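Local coordinates for mitotic checkpoint control protein kinase BUB1 (Drosophila melanogaster, PDB 6JKK), which phosphorylates CENP-E to switch kinetochores towards end-on capture of spindle microtubules, this chain being its protein kinase domain, which probably binds ATP, at residues S103-E108 with P112-I117; Y157-L162 with T289-I294; I212-F217 with Q221-V226. All coordinates share one frame; numbering follows the deposited sequence.

Overall arrangement
Interaction 2 is the buried contact of the three, joining helices 156-175 and 288-299 in the helical C-terminal lobe through long apolar side chains. Interactions 1 and 3 are only partly buried and are local, each closing a short turn with three residues between its segments. Interaction 1 is a sparse meeting of a leucine with a tyrosine beyond helix 92-104, whereas interaction 3 adds an aromatic pair and a sulfur-ring contact at the start of the activation segment, its hydrogen bonds staying within each segment. These two touch through a salt bridge from R104 to D213. Interaction 2 lies about 11 Å from interaction 1 and about 20 Å from interaction 3 between nearest atoms, yet Y114 of interaction 1 also packs on helix 156-175.

Interaction 1 (S103-E108 with P112-I117); sequences SRLTSE and PSYAHI
L105 rests its branched end on the CD2-CE2 side of the Y114 ring. Its CD2 methyl comes within 3.8 Å of Y114 CE2, while the other methyl, CD1, lies 4.1 Å from Y114 CD2, which means both arms of the fork are used. The two side chains meet at a slant. With CG set beside the leucine's own backbone N (chi1 -88°), the fork is turned toward the tyrosine. At the far end of the turn, the carbonyl oxygen of E108 lies 3.6 Å from CD of P112, a van der Waals approach that brings the proline ring against the backbone. CB of S113, the preceding residue, lies over one face of the tyrosine ring, 4.0 Å above the plane and out toward the rim. In the kinase fold, this is the link from the C-helix of the N-terminal lobe, helix 92-104, to strand 119-122: L105 is where the chain leaves helical geometry, and the loop then doubles back so that Y114 packs beside the leucine. Further out, the Y114 hydroxyl is hydrogen-bonded to the carbonyl oxygen of I169 and its ring touches H172 and L173, which ties this turn to helix 156-175 of the other lobe. L105 is bordered in addition by I111 and M176. The second segment is held along its backbone as well, S113 and A115 both pairing with L205, while R104 at the helix end forms a salt bridge with E100.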
loop_
_atom_site.group_PDB
_atom_site.type_symbol
_atom_site.label_atom_id
_atom_site.label_comp_id
_atom_site.label_asym_id
_atom_site.label_seq_id
_atom_site.Cartn_x
_atom_site.Cartn_y
_atom_site.Cartn_z
ATOM N N SER A 103 3.051 -10.353 -12.829
ATOM C CA SER A 103 3.649 -10.712 -14.107
ATOM C C SER A 103 5.028 -10.049 -14.266
ATOM O O SER A 103 5.937 -10.608 -14.904
ATOM C CB SER A 103 2.712 -10.281 -15.238
ATOM O OG SER A 103 3.093 -10.855 -16.471
ATOM N N ARG A 104 5.191 -8.865 -13.684
ATOM C CA ARG A 104 6.402 -8.074 -13.928
ATOM C C ARG A 104 7.490 -8.302 -12.891
ATOM O O ARG A 104 8.654 -7.970 -13.125
ATOM C CB ARG A 104 6.067 -6.581 -14.022
ATOM C CG ARG A 104 5.146 -6.231 -15.178
ATOM C CD ARG A 104 4.761 -4.760 -15.168
ATOM N NE ARG A 104 3.677 -4.509 -16.113
ATOM C CZ ARG A 104 3.070 -3.338 -16.261
ATOM N NH1 ARG A 104 3.453 -2.300 -15.536
ATOM N NH2 ARG A 104 2.082 -3.206 -17.136
ATOM N N LEU A 105 7.103 -8.862 -11.747
ATOM C CA LEU A 105 8.034 -9.156 -10.657
ATOM C C LEU A 105 9.147 -10.078 -11.124
ATOM O O LEU A 105 8.898 -10.995 -11.902
ATOM C CB LEU A 105 7.293 -9.836 -9.501
ATOM C CG LEU A 105 6.643 -8.964 -8.436
ATOM C CD1 LEU A 105 5.880 -9.815 -7.441
ATOM C CD2 LEU A 105 7.710 -8.173 -7.727
ATOM N N THR A 106 10.368 -9.833 -10.653
ATOM C CA THR A 106 11.459 -10.789 -10.835
ATOM C C THR A 106 12.065 -11.237 -9.496
ATOM O O THR A 106 12.451 -12.399 -9.334
ATOM C CB THR A 106 12.556 -10.259 -11.787
ATOM O OG1 THR A 106 12.680 -8.841 -11.648
ATOM C CG2 THR A 106 12.206 -10.580 -13.234
ATOM N N SER A 107 12.122 -10.322 -8.535
ATOM C CA SER A 107 12.740 -10.609 -7.241
ATOM C C SER A 107 11.949 -11.621 -6.418
ATOM O O SER A 107 10.755 -11.436 -6.175
ATOM C CB SER A 107 12.908 -9.313 -6.443
ATOM O OG SER A 107 13.513 -9.558 -5.186
ATOM N N GLU A 108 12.616 -12.696 -6.001
ATOM C CA GLU A 108 12.046 -13.631 -5.033
ATOM C C GLU A 108 11.736 -12.864 -3.754
ATOM O O GLU A 108 10.709 -13.080 -3.107
ATOM C CB GLU A 108 13.038 -14.760 -4.726
ATOM C CG GLU A 108 13.079 -15.886 -5.757
ATOM C CD GLU A 108 13.555 -15.423 -7.125
ATOM O OE1 GLU A 108 14.473 -14.578 -7.179
ATOM O OE2 GLU A 108 13.009 -15.900 -8.143
ATOM N N PRO A 112 6.325 -11.704 -1.828
ATOM C CA PRO A 112 5.381 -11.576 -0.707
ATOM C C PRO A 112 4.996 -10.131 -0.368
ATOM O O PRO A 112 4.106 -9.924 0.470
ATOM C CB PRO A 112 6.159 -12.175 0.474
ATOM C CG PRO A 112 7.180 -13.075 -0.151
ATOM C CD PRO A 112 7.580 -12.357 -1.406
ATOM N N SER A 113 5.643 -9.152 -0.998
ATOM C CA SER A 113 5.442 -7.747 -0.638
ATOM C C SER A 113 4.230 -7.108 -1.302
ATOM O O SER A 113 3.901 -5.960 -1.002
ATOM C CB SER A 113 6.681 -6.918 -0.998
ATOM O OG SER A 113 7.861 -7.538 -0.546
ATOM N N TYR A 114 3.586 -7.830 -2.217
ATOM C CA TYR A 114 2.430 -7.287 -2.924
ATOM C C TYR A 114 1.276 -8.266 -2.820
ATOM O O TYR A 114 1.470 -9.469 -3.004
ATOM C CB TYR A 114 2.776 -7.029 -4.402
ATOM C CG TYR A 114 4.019 -6.184 -4.549
ATOM C CD1 TYR A 114 3.972 -4.803 -4.362
ATOM C CD2 TYR A 114 5.242 -6.769 -4.831
ATOM C CE1 TYR A 114 5.116 -4.032 -4.466
ATOM C CE2 TYR A 114 6.393 -6.008 -4.936
ATOM C CZ TYR A 114 6.323 -4.645 -4.754
ATOM O OH TYR A 114 7.469 -3.890 -4.866
ATOM N N ALA A 115 0.085 -7.753 -2.523
ATOM C CA ALA A 115 -1.111 -8.586 -2.438
ATOM C C ALA A 115 -1.261 -9.409 -3.708
ATOM O O ALA A 115 -0.977 -8.918 -4.797
ATOM C CB ALA A 115 -2.344 -7.727 -2.226
ATOM N N HIS A 116 -1.690 -10.659 -3.556
ATOM C CA HIS A 116 -1.919 -11.550 -4.691
ATOM C C HIS A 116 -3.386 -11.955 -4.663
ATOM O O HIS A 116 -3.899 -12.369 -3.616
ATOM C CB HIS A 116 -1.004 -12.780 -4.586
ATOM C CG HIS A 116 -1.230 -13.807 -5.657
ATOM N ND1 HIS A 116 -2.097 -14.867 -5.498
ATOM C CD2 HIS A 116 -0.681 -13.953 -6.889
ATOM C CE1 HIS A 116 -2.084 -15.614 -6.592
ATOM N NE2 HIS A 116 -1.233 -15.080 -7.450
ATOM N N ILE A 117 -4.074 -11.793 -5.790
ATOM C CA ILE A 117 -5.462 -12.246 -5.874
ATOM C C ILE A 117 -5.441 -13.739 -6.180
ATOM O O ILE A 117 -5.106 -14.162 -7.298
ATOM C CB ILE A 117 -6.281 -11.411 -6.900
ATOM C CG1 ILE A 117 -6.377 -9.967 -6.416
ATOM C CG2 ILE A 117 -7.703 -11.987 -7.108
ATOM C CD1 ILE A 117 -7.135 -9.025 -7.339
#

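Interaction 2 (Y157-L162 with T289-I294); sequences YVVMHL and TMWENI
W291 points the six-membered part of its indole at helix 156-175, where M160 and V159 receive it. CZ2 of W291 lies 3.5 Å from CG of M160, and the neighbouring ring corner CH2 is 3.9 Å from CG1 of V159. The two approaches differ in direction: the methionine passes the indole at a slant, whereas valine and tryptophan cross at about a right angle. With CG placed beside its backbone N (chi1 -62°) and an extended chain beyond, M160 runs on past the indole to meet the second methionine. There CE of M290 is 3.9 Å from M160 SD and stands equally close to M160 CE, so the two thioether ends pack together. Each of these ends also covers an aromatic face within its own helix. The M290 methyl sits 3.5 Å above the plane of W291, displaced toward the rim, while the M160 methyl lies 3.5 Å over the centre of the Y157 ring; the bend of M290 at chi3 (75°) turns its methyl back to the indole. The helices, which correspond to the E and H helices of the C-terminal kinase lobe, are inclined by 33° in roughly the same N-to-C sense. Their axes come no closer than 13.0 Å, a wide separation that the long methionine and tryptophan side chains span. No hydrogen bond crosses between the segments. The one polar atom of the indole, NE1, is satisfied by E156 OE2, just ahead of the first segment, which helps to set the rotation of the ring. L260 of helix 246-261 contacts both V159 and W291, and L317 of helix 310-322 contacts both methionines.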
loop_
_atom_site.group_PDB
_atom_site.type_symbol
_atom_site.label_atom_id
_atom_site.label_comp_id
_atom_site.label_asym_id
_atom_site.label_seq_id
_atom_site.Cartn_x
_atom_site.Cartn_y
_atom_site.Cartn_z
ATOM N N TYR A 157 13.235 3.594 16.259
ATOM C CA TYR A 157 14.063 2.663 15.495
ATOM C C TYR A 157 13.235 1.561 14.836
ATOM O O TYR A 157 13.549 1.122 13.724
ATOM C CB TYR A 157 15.205 2.122 16.361
ATOM C CG TYR A 157 16.272 3.169 16.573
ATOM C CD1 TYR A 157 16.131 4.149 17.552
ATOM C CD2 TYR A 157 17.401 3.206 15.767
ATOM C CE1 TYR A 157 17.100 5.119 17.736
ATOM C CE2 TYR A 157 18.370 4.172 15.944
ATOM C CZ TYR A 157 18.213 5.125 16.923
ATOM O OH TYR A 157 19.188 6.084 17.084
ATOM N N VAL A 158 12.161 1.137 15.496
ATOM C CA VAL A 158 11.202 0.243 14.839
ATOM C C VAL A 158 10.610 0.937 13.610
ATOM O O VAL A 158 10.452 0.319 12.551
ATOM C CB VAL A 158 10.089 -0.228 15.803
ATOM C CG1 VAL A 158 9.020 -0.997 15.050
ATOM C CG2 VAL A 158 10.674 -1.108 16.888
ATOM N N VAL A 159 10.313 2.231 13.734
ATOM C CA VAL A 159 9.785 2.977 12.589
ATOM C C VAL A 159 10.826 3.062 11.462
ATOM O O VAL A 159 10.482 2.929 10.284
ATOM C CB VAL A 159 9.267 4.384 12.980
ATOM C CG1 VAL A 159 8.738 5.126 11.753
ATOM C CG2 VAL A 159 8.162 4.279 14.046
ATOM N N MET A 160 12.095 3.263 11.814
ATOM C CA MET A 160 13.147 3.283 10.797
ATOM C C MET A 160 13.188 1.966 10.033
ATOM O O MET A 160 13.356 1.949 8.806
ATOM C CB MET A 160 14.518 3.516 11.423
ATOM C CG MET A 160 14.674 4.820 12.136
ATOM S SD MET A 160 16.389 4.938 12.640
ATOM C CE MET A 160 16.212 6.181 13.918
ATOM N N HIS A 161 13.046 0.860 10.763
ATOM C CA HIS A 161 13.092 -0.474 10.151
ATOM C C HIS A 161 11.929 -0.672 9.183
ATOM O O HIS A 161 12.112 -1.155 8.052
ATOM C CB HIS A 161 13.066 -1.550 11.242
ATOM C CG HIS A 161 13.544 -2.899 10.787
ATOM N ND1 HIS A 161 12.832 -3.683 9.907
ATOM C CD2 HIS A 161 14.651 -3.608 11.114
ATOM C CE1 HIS A 161 13.485 -4.813 9.699
ATOM N NE2 HIS A 161 14.589 -4.794 10.423
ATOM N N LEU A 162 10.731 -0.298 9.630
ATOM C CA LEU A 162 9.534 -0.396 8.805
ATOM C C LEU A 162 9.586 0.564 7.614
ATOM O O LEU A 162 9.124 0.229 6.531
ATOM C CB LEU A 162 8.279 -0.122 9.644
ATOM C CG LEU A 162 7.913 -1.143 10.720
ATOM C CD1 LEU A 162 6.677 -0.697 11.498
ATOM C CD2 LEU A 162 7.680 -2.511 10.089
ATOM N N THR A 289 18.149 15.232 11.718
ATOM C CA THR A 289 18.717 15.498 10.400
ATOM C C THR A 289 18.319 14.410 9.404
ATOM O O THR A 289 17.978 14.702 8.256
ATOM C CB THR A 289 20.255 15.632 10.472
ATOM O OG1 THR A 289 20.594 16.687 11.380
ATOM C CG2 THR A 289 20.833 15.956 9.102
ATOM N N MET A 290 18.337 13.156 9.848
ATOM C CA MET A 290 17.981 12.048 8.970
ATOM C C MET A 290 16.515 12.101 8.550
ATOM O O MET A 290 16.201 12.022 7.355
ATOM C CB MET A 290 18.275 10.700 9.631
ATOM C CG MET A 290 17.833 9.519 8.780
ATOM S SD MET A 290 17.746 7.980 9.713
ATOM C CE MET A 290 16.241 8.254 10.652
ATOM N N TRP A 291 15.619 12.220 9.529
ATOM C CA TRP A 291 14.190 12.267 9.234
ATOM C C TRP A 291 13.857 13.486 8.384
ATOM O O TRP A 291 13.061 13.395 7.445
ATOM C CB TRP A 291 13.351 12.282 10.518
ATOM C CG TRP A 291 13.282 10.947 11.209
ATOM C CD1 TRP A 291 13.774 10.635 12.446
ATOM C CD2 TRP A 291 12.702 9.743 10.691
ATOM N NE1 TRP A 291 13.533 9.309 12.729
ATOM C CE2 TRP A 291 12.873 8.741 11.668
ATOM C CE3 TRP A 291 12.053 9.413 9.498
ATOM C CZ2 TRP A 291 12.417 7.434 11.488
ATOM C CZ3 TRP A 291 11.598 8.114 9.319
ATOM C CH2 TRP A 291 11.784 7.141 10.309
ATOM N N GLU A 292 14.467 14.622 8.708
ATOM C CA GLU A 292 14.243 15.829 7.915
ATOM C C GLU A 292 14.727 15.651 6.468
ATOM O O GLU A 292 14.051 16.091 5.535
ATOM C CB GLU A 292 14.850 17.062 8.592
ATOM C CG GLU A 292 14.088 17.478 9.856
ATOM C CD GLU A 292 14.637 18.729 10.517
ATOM O OE1 GLU A 292 15.770 19.134 10.185
ATOM O OE2 GLU A 292 13.933 19.299 11.379
ATOM N N ASN A 293 15.871 14.987 6.285
ATOM C CA ASN A 293 16.341 14.610 4.950
ATOM C C ASN A 293 15.300 13.780 4.205
ATOM O O ASN A 293 14.938 14.083 3.066
ATOM C CB ASN A 293 17.649 13.805 5.026
ATOM C CG ASN A 293 18.889 14.681 5.157
ATOM O OD1 ASN A 293 18.828 15.906 5.032
ATOM N ND2 ASN A 293 20.034 14.043 5.393
ATOM N N ILE A 294 14.838 12.714 4.852
ATOM C CA ILE A 294 13.873 11.804 4.251
ATOM C C ILE A 294 12.576 12.516 3.860
ATOM O O ILE A 294 12.112 12.385 2.727
ATOM C CB ILE A 294 13.563 10.618 5.192
ATOM C CG1 ILE A 294 14.826 9.786 5.434
ATOM C CG2 ILE A 294 12.450 9.742 4.608
ATOM C CD1 ILE A 294 14.699 8.806 6.595
#

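Interaction 3 (I212-F217 with Q221-V226); sequences IDMKLF and QTFNYV
F223 meets F217 in an offset edge-to-face pair: its edge, led by CE1, is directed at the face of F217, with centroids 5.8 Å apart and planes at 72°. Sulfur-aromatic contact follows at the same rim, where SD of M214 lies at the edge of F223, 3.5 Å from CZ. Apolar packing completes this end of the ring through I212 CG2, 3.7 Å from F223 CZ. On the other phenylalanine, Q221 CG and OE1 both lie 3.7 Å from F217 CB, with amide and ring planes 67° apart. The first segment begins on strand 212-213, which pairs with strand 178-179, and turns into a short 3-10 segment just after the DFG position of the kinase fold, where the activation segment starts. Hydrogen bonds stay within each segment. OD1 of D213 accepts K215 N from above the carboxylate plane, an Asx turn, while OD2 is engaged by Y96. The Q221 chain, bent at chi2, sends NE2 in its amide plane to T222 O at 3.1 Å, nearly straight at 175°. Replacing Q221 by an alanine would probably leave T222 O without this donor and F217 less well covered where CG and the amide now lie.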
loop_
_atom_site.group_PDB
_atom_site.type_symbol
_atom_site.label_atom_id
_atom_site.label_comp_id
_atom_site.label_asym_id
_atom_site.label_seq_id
_atom_site.Cartn_x
_atom_site.Cartn_y
_atom_site.Cartn_z
ATOM N N ILE A 212 -2.152 3.086 -10.997
ATOM C CA ILE A 212 -1.903 3.609 -12.339
ATOM C C ILE A 212 -0.801 2.810 -13.028
ATOM O O ILE A 212 0.268 2.619 -12.452
ATOM C CB ILE A 212 -1.470 5.085 -12.266
ATOM C CG1 ILE A 212 -2.554 5.930 -11.593
ATOM C CG2 ILE A 212 -1.128 5.630 -13.653
ATOM C CD1 ILE A 212 -2.090 7.333 -11.246
ATOM N N ASP A 213 -1.059 2.335 -14.246
ATOM C CA ASP A 213 -0.035 1.633 -15.010
ATOM C C ASP A 213 0.592 2.572 -16.033
ATOM O O ASP A 213 -0.021 2.888 -17.055
ATOM C CB ASP A 213 -0.608 0.387 -15.697
ATOM C CG ASP A 213 0.452 -0.425 -16.425
ATOM O OD1 ASP A 213 1.653 -0.076 -16.340
ATOM O OD2 ASP A 213 0.083 -1.417 -17.086
ATOM N N MET A 214 1.819 3.006 -15.754
ATOM C CA MET A 214 2.517 3.947 -16.626
ATOM C C MET A 214 2.900 3.336 -17.974
ATOM O O MET A 214 3.157 4.066 -18.935
ATOM C CB MET A 214 3.761 4.505 -15.924
ATOM C CG MET A 214 3.454 5.307 -14.675
ATOM S SD MET A 214 2.452 6.764 -15.023
ATOM C CE MET A 214 3.653 7.797 -15.857
ATOM N N LYS A 215 2.933 2.006 -18.051
ATOM C CA LYS A 215 3.294 1.322 -19.294
ATOM C C LYS A 215 2.200 1.441 -20.356
ATOM O O LYS A 215 2.426 1.149 -21.534
ATOM C CB LYS A 215 3.641 -0.150 -19.035
ATOM C CG LYS A 215 4.913 -0.349 -18.209
ATOM C CD LYS A 215 5.465 -1.767 -18.354
ATOM C CE LYS A 215 6.675 -1.994 -17.451
ATOM N NZ LYS A 215 7.843 -1.144 -17.833
ATOM N N LEU A 216 1.018 1.881 -19.935
ATOM C CA LEU A 216 -0.102 2.079 -20.851
ATOM C C LEU A 216 -0.115 3.491 -21.434
ATOM O O LEU A 216 -0.976 3.823 -22.249
ATOM C CB LEU A 216 -1.426 1.797 -20.140
ATOM C CG LEU A 216 -1.685 0.344 -19.754
ATOM C CD1 LEU A 216 -3.056 0.189 -19.118
ATOM C CD2 LEU A 216 -1.561 -0.547 -20.971
ATOM N N PHE A 217 0.841 4.315 -21.016
ATOM C CA PHE A 217 0.909 5.700 -21.467
ATOM C C PHE A 217 2.244 5.959 -22.152
ATOM O O PHE A 217 3.192 5.198 -21.965
ATOM C CB PHE A 217 0.732 6.643 -20.271
ATOM C CG PHE A 217 -0.589 6.493 -19.573
ATOM C CD1 PHE A 217 -1.776 6.529 -20.293
ATOM C CD2 PHE A 217 -0.645 6.308 -18.197
ATOM C CE1 PHE A 217 -2.997 6.388 -19.657
ATOM C CE2 PHE A 217 -1.860 6.165 -17.554
ATOM C CZ PHE A 217 -3.038 6.204 -18.286
ATOM N N GLN A 221 4.623 10.849 -20.021
ATOM C CA GLN A 221 3.273 11.164 -19.569
ATOM C C GLN A 221 3.289 11.658 -18.124
ATOM O O GLN A 221 3.984 11.091 -17.277
ATOM C CB GLN A 221 2.388 9.922 -19.654
ATOM C CG GLN A 221 0.968 10.126 -19.143
ATOM C CD GLN A 221 0.042 10.725 -20.192
ATOM O OE1 GLN A 221 -0.161 10.144 -21.258
ATOM N NE2 GLN A 221 -0.528 11.885 -19.889
ATOM N N THR A 222 2.529 12.717 -17.856
ATOM C CA THR A 222 2.313 13.210 -16.497
ATOM C C THR A 222 0.821 13.444 -16.274
ATOM O O THR A 222 0.030 13.403 -17.221
ATOM C CB THR A 222 3.071 14.526 -16.226
ATOM O OG1 THR A 222 2.552 15.571 -17.059
ATOM C CG2 THR A 222 4.548 14.356 -16.499
ATOM N N PHE A 223 0.442 13.681 -15.023
ATOM C CA PHE A 223 -0.949 13.968 -14.685
ATOM C C PHE A 223 -1.025 15.250 -13.864
ATOM O O PHE A 223 -0.034 15.666 -13.265
ATOM C CB PHE A 223 -1.556 12.813 -13.888
ATOM C CG PHE A 223 -1.129 11.456 -14.363
ATOM C CD1 PHE A 223 -1.633 10.926 -15.543
ATOM C CD2 PHE A 223 -0.229 10.707 -13.621
ATOM C CE1 PHE A 223 -1.240 9.671 -15.979
ATOM C CE2 PHE A 223 0.174 9.455 -14.046
ATOM C CZ PHE A 223 -0.333 8.934 -15.227
ATOM N N ASN A 224 -2.194 15.881 -13.835
ATOM C CA ASN A 224 -2.380 17.079 -13.016
ATOM C C ASN A 224 -3.749 17.121 -12.339
ATOM O O ASN A 224 -4.219 18.183 -11.923
ATOM C CB ASN A 224 -2.122 18.353 -13.832
ATOM C CG ASN A 224 -2.855 18.354 -15.160
ATOM O OD1 ASN A 224 -3.951 17.807 -15.277
ATOM N ND2 ASN A 224 -2.248 18.965 -16.172
ATOM N N TYR A 225 -4.380 15.951 -12.249
ATOM C CA TYR A 225 -5.605 15.774 -11.479
ATOM C C TYR A 225 -5.327 16.143 -10.032
ATOM O O TYR A 225 -4.239 15.882 -9.512
ATOM C CB TYR A 225 -6.091 14.322 -11.576
ATOM C CG TYR A 225 -7.221 13.955 -10.630
ATOM C CD1 TYR A 225 -8.552 14.087 -11.017
ATOM C CD2 TYR A 225 -6.956 13.463 -9.356
ATOM C CE1 TYR A 225 -9.583 13.744 -10.159
ATOM C CE2 TYR A 225 -7.976 13.123 -8.493
ATOM C CZ TYR A 225 -9.285 13.266 -8.898
ATOM O OH TYR A 225 -10.293 12.923 -8.027
ATOM N N VAL A 226 -6.311 16.760 -9.388
ATOM C CA VAL A 226 -6.149 17.231 -8.020
ATOM C C VAL A 226 -7.217 16.640 -7.100
ATOM O O VAL A 226 -8.412 16.830 -7.331
ATOM C CB VAL A 226 -6.185 18.778 -7.963
ATOM C CG1 VAL A 226 -6.299 19.265 -6.530
ATOM C CG2 VAL A 226 -4.951 19.374 -8.637
#